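PDB 3P02: uncharacterized protein from Bacteroides ovatus, which is of unknown function but joins an N-terminal domain of the E-set clan to a BT_3044-like C-terminal domain rich in beta strands. Local coordinates for residues G23-A35 and T146-S158. Numbering follows the deposited sequence. Where two conformers were deposited one is given.
Sequences GVTDVHVRYANSA and TAVLRPILFNEFS
Phe154 and Arg30 meet near the end of a parallel pair in a mixed beta sheet, which joins strand 25-30 of the E-set-clan DUF4973 range to strand 146-154 of the BT_3044-like range. Seven backbone hydrogen bonds fix the register; the one from Phe154 N to Val29 O is the most bent (145°). Phe154 CG sits between its own backbone N and carbonyl carbon (chi1 70°), which swings the ring across the neighbouring strand: CE1 lies 3.3 Å from Arg30 N, and Arg30 CB stands over the ring face, 4.0 Å from its centroid, a CH-pi contact. The Arg30 chain leaves with CG anti to N and bends at chi3, bringing one guanidinium face over Phe154 CE2, with the two planes 59° apart; NH2 goes on to a salt bridge with Asp307. An alanine in place of Phe154 would probably leave the Arg30 guanidinium, still tied to Asp307, without its aromatic support, and Trp316 and Trp317 without a ring partner. On the same face His28 CD2 lies 3.9 Å from Ile152 CB, which sits in the ring plane at its edge; ND1 hydrogen-bonds to Glu308 O, and the ring stacks on Trp317. On the face of Val27, Val29 and Leu153 contacts are mainly apolar; Leu153 CD2 also reaches Tyr31 CD2 (3.9 Å) and Ala35 CB, past strand 25-30. Where the chain turns toward strand 159-162, Asn155 OD1 accepts from Phe157 N at 2.8 Å, an Asx turn, and Asn155 N donates to Ser158 OG at 2.9 Å.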
# COMPACT_ATOMS: atom_id res chain seq x y z
N GLY A 23 -4.34 -7.79 10.96
CA GLY A 23 -3.25 -8.48 11.66
C GLY A 23 -1.86 -8.19 11.14
O GLY A 23 -0.92 -8.94 11.45
N VAL A 24 -1.70 -7.12 10.34
CA VAL A 24 -0.39 -6.79 9.79
C VAL A 24 0.03 -5.39 10.24
O VAL A 24 -0.82 -4.55 10.57
CB VAL A 24 -0.34 -6.93 8.22
CG1 VAL A 24 -0.82 -8.31 7.78
CG2 VAL A 24 -1.13 -5.85 7.51
N THR A 25 1.34 -5.14 10.19
CA THR A 25 1.94 -3.84 10.45
C THR A 25 2.33 -3.25 9.10
O THR A 25 3.09 -3.88 8.36
CB THR A 25 3.15 -3.94 11.38
OG1 THR A 25 2.69 -4.34 12.67
CG2 THR A 25 3.91 -2.62 11.49
N ASP A 26 1.81 -2.07 8.79
CA ASP A 26 2.13 -1.43 7.52
C ASP A 26 3.48 -0.76 7.58
O ASP A 26 3.81 -0.12 8.58
CB ASP A 26 1.06 -0.38 7.15
CG ASP A 26 -0.31 -0.95 6.87
OD1 ASP A 26 -0.41 -2.18 6.59
OD2 ASP A 26 -1.28 -0.16 6.85
N VAL A 27 4.25 -0.91 6.50
CA VAL A 27 5.58 -0.32 6.37
C VAL A 27 5.51 0.62 5.19
O VAL A 27 5.34 0.18 4.06
CB VAL A 27 6.67 -1.42 6.20
CG1 VAL A 27 8.04 -0.79 5.95
CG2 VAL A 27 6.74 -2.33 7.44
N HIS A 28 5.62 1.93 5.45
CA HIS A 28 5.45 2.92 4.40
C HIS A 28 6.75 3.14 3.64
O HIS A 28 7.74 3.58 4.21
CB HIS A 28 4.96 4.23 5.02
CG HIS A 28 3.70 4.07 5.79
ND1 HIS A 28 3.49 4.75 6.97
CD2 HIS A 28 2.61 3.30 5.53
CE1 HIS A 28 2.29 4.40 7.38
NE2 HIS A 28 1.73 3.51 6.55
N VAL A 29 6.73 2.84 2.33
CA VAL A 29 7.95 2.90 1.51
C VAL A 29 7.77 3.87 0.34
O VAL A 29 6.98 3.59 -0.57
CB VAL A 29 8.38 1.48 1.00
CG1 VAL A 29 9.71 1.58 0.22
CG2 VAL A 29 8.52 0.48 2.17
N ARG A 30 8.59 4.94 0.32
CA ARG A 30 8.53 5.87 -0.82
C ARG A 30 9.18 5.30 -2.07
O ARG A 30 10.32 4.84 -2.01
CB ARG A 30 9.19 7.22 -0.50
CG ARG A 30 9.02 8.18 -1.69
CD ARG A 30 9.59 9.53 -1.45
NE ARG A 30 8.71 10.38 -0.65
CZ ARG A 30 7.73 11.14 -1.12
NH1 ARG A 30 7.35 11.04 -2.40
NH2 ARG A 30 7.05 11.94 -0.31
N TYR A 31 8.46 5.38 -3.19
CA TYR A 31 8.99 5.08 -4.51
C TYR A 31 9.54 6.40 -5.08
O TYR A 31 8.77 7.26 -5.54
CB TYR A 31 7.94 4.47 -5.46
CG TYR A 31 8.52 3.49 -6.47
CD1 TYR A 31 9.52 3.89 -7.36
CD2 TYR A 31 8.05 2.19 -6.57
CE1 TYR A 31 10.08 2.99 -8.28
CE2 TYR A 31 8.60 1.28 -7.47
CZ TYR A 31 9.58 1.69 -8.35
OH TYR A 31 10.11 0.78 -9.23
N ALA A 32 10.85 6.59 -4.95
CA ALA A 32 11.54 7.76 -5.52
C ALA A 32 12.31 7.27 -6.77
O ALA A 32 11.70 6.56 -7.59
CB ALA A 32 12.45 8.37 -4.47
N ASN A 33 13.64 7.57 -6.92
CA ASN A 33 14.41 7.01 -8.04
C ASN A 33 14.46 5.48 -7.84
O ASN A 33 14.41 4.72 -8.81
CB ASN A 33 15.82 7.61 -8.08
CG ASN A 33 15.90 9.05 -8.56
OD1 ASN A 33 15.01 9.58 -9.25
ND2 ASN A 33 17.02 9.71 -8.26
N SER A 34 14.45 5.07 -6.56
CA SER A 34 14.41 3.68 -6.11
C SER A 34 13.35 3.60 -5.02
O SER A 34 12.95 4.64 -4.49
CB SER A 34 15.78 3.23 -5.60
OG SER A 34 16.15 3.90 -4.41
N ALA A 35 12.91 2.40 -4.66
CA ALA A 35 11.92 2.22 -3.60
C ALA A 35 12.60 1.49 -2.43
O ALA A 35 12.32 0.31 -2.15
CB ALA A 35 10.73 1.45 -4.15
N THR A 146 5.66 -13.58 16.45
CA THR A 146 5.60 -13.37 15.00
C THR A 146 4.97 -12.02 14.63
O THR A 146 3.90 -11.66 15.13
CB THR A 146 4.82 -14.56 14.38
OG1 THR A 146 5.58 -15.73 14.68
CG2 THR A 146 4.67 -14.46 12.87
N ALA A 147 5.64 -11.30 13.73
CA ALA A 147 5.18 -10.03 13.17
C ALA A 147 4.93 -10.22 11.67
O ALA A 147 5.66 -10.98 11.01
CB ALA A 147 6.24 -8.95 13.38
N VAL A 148 3.88 -9.58 11.13
CA VAL A 148 3.61 -9.68 9.70
C VAL A 148 3.69 -8.27 9.14
O VAL A 148 2.87 -7.43 9.53
CB VAL A 148 2.28 -10.36 9.36
CG1 VAL A 148 2.11 -10.43 7.83
CG2 VAL A 148 2.20 -11.75 9.97
N LEU A 149 4.64 -8.01 8.23
CA LEU A 149 4.84 -6.67 7.71
C LEU A 149 4.30 -6.55 6.30
O LEU A 149 4.63 -7.39 5.46
CB LEU A 149 6.32 -6.30 7.71
CG LEU A 149 7.07 -6.51 9.04
CD1 LEU A 149 8.53 -6.14 8.85
CD2 LEU A 149 6.45 -5.64 10.16
N ARG A 150 3.50 -5.50 6.05
CA ARG A 150 2.91 -5.23 4.74
C ARG A 150 3.52 -3.98 4.15
O ARG A 150 3.24 -2.89 4.67
CB ARG A 150 1.38 -5.05 4.88
CG ARG A 150 0.63 -5.53 3.65
CD ARG A 150 -0.50 -4.63 3.26
NE ARG A 150 -0.50 -4.40 1.82
CZ ARG A 150 -1.51 -3.88 1.14
NH1 ARG A 150 -2.64 -3.55 1.76
NH2 ARG A 150 -1.41 -3.70 -0.16
N PRO A 151 4.35 -4.05 3.06
CA PRO A 151 4.86 -2.79 2.49
C PRO A 151 3.75 -2.02 1.77
O PRO A 151 2.95 -2.60 1.01
CB PRO A 151 5.95 -3.23 1.50
CG PRO A 151 5.62 -4.67 1.16
CD PRO A 151 4.83 -5.24 2.31
N ILE A 152 3.69 -0.70 2.03
CA ILE A 152 2.74 0.23 1.40
C ILE A 152 3.57 1.21 0.58
O ILE A 152 4.23 2.05 1.19
CB ILE A 152 1.86 0.96 2.46
CG1 ILE A 152 1.11 -0.04 3.37
CG2 ILE A 152 0.89 1.98 1.83
CD1 ILE A 152 0.15 -1.03 2.59
N LEU A 153 3.56 1.09 -0.74
CA LEU A 153 4.32 2.02 -1.57
C LEU A 153 3.59 3.37 -1.64
O LEU A 153 2.35 3.40 -1.64
CB LEU A 153 4.44 1.46 -2.99
CG LEU A 153 5.44 0.33 -3.18
CD1 LEU A 153 5.15 -0.39 -4.48
CD2 LEU A 153 6.87 0.85 -3.11
N PHE A 154 4.36 4.46 -1.75
CA PHE A 154 3.73 5.75 -1.98
C PHE A 154 4.64 6.61 -2.82
O PHE A 154 5.85 6.39 -2.84
CB PHE A 154 3.32 6.48 -0.67
CG PHE A 154 4.46 7.01 0.18
CD1 PHE A 154 5.20 6.16 0.99
CD2 PHE A 154 4.73 8.37 0.23
CE1 PHE A 154 6.17 6.65 1.86
CE2 PHE A 154 5.72 8.87 1.09
CZ PHE A 154 6.44 8.01 1.90
N ASN A 155 4.05 7.55 -3.55
CA ASN A 155 4.86 8.53 -4.26
C ASN A 155 4.11 9.87 -4.10
O ASN A 155 3.14 9.94 -3.35
CB ASN A 155 5.14 8.10 -5.71
CG ASN A 155 3.90 7.97 -6.56
OD1 ASN A 155 2.89 8.59 -6.31
ND2 ASN A 155 3.98 7.17 -7.61
N GLU A 156 4.55 10.94 -4.77
CA GLU A 156 3.89 12.24 -4.64
C GLU A 156 2.43 12.22 -5.08
O GLU A 156 1.63 13.03 -4.61
CB GLU A 156 4.64 13.28 -5.50
CG GLU A 156 4.02 14.67 -5.48
CD GLU A 156 4.73 15.74 -6.27
OE1 GLU A 156 5.79 15.46 -6.87
OE2 GLU A 156 4.19 16.87 -6.32
N PHE A 157 2.07 11.27 -5.96
CA PHE A 157 0.75 11.24 -6.60
C PHE A 157 -0.13 10.09 -6.25
O PHE A 157 -1.15 9.89 -6.93
CB PHE A 157 1.02 11.14 -8.13
CG PHE A 157 2.08 12.11 -8.63
CD1 PHE A 157 1.82 13.47 -8.70
CD2 PHE A 157 3.35 11.65 -8.98
CE1 PHE A 157 2.80 14.37 -9.11
CE2 PHE A 157 4.33 12.54 -9.42
CZ PHE A 157 4.04 13.89 -9.50
N SER A 158 0.24 9.31 -5.23
CA SER A 158 -0.50 8.08 -4.93
C SER A 158 -1.47 8.20 -3.76
O SER A 158 -1.48 9.17 -3.01
CB SER A 158 0.50 6.96 -4.65
OG SER A 158 1.20 7.21 -3.44
O HOH W 1 1.46 -8.81 12.81
O HOH W 2 2.96 -7.18 13.04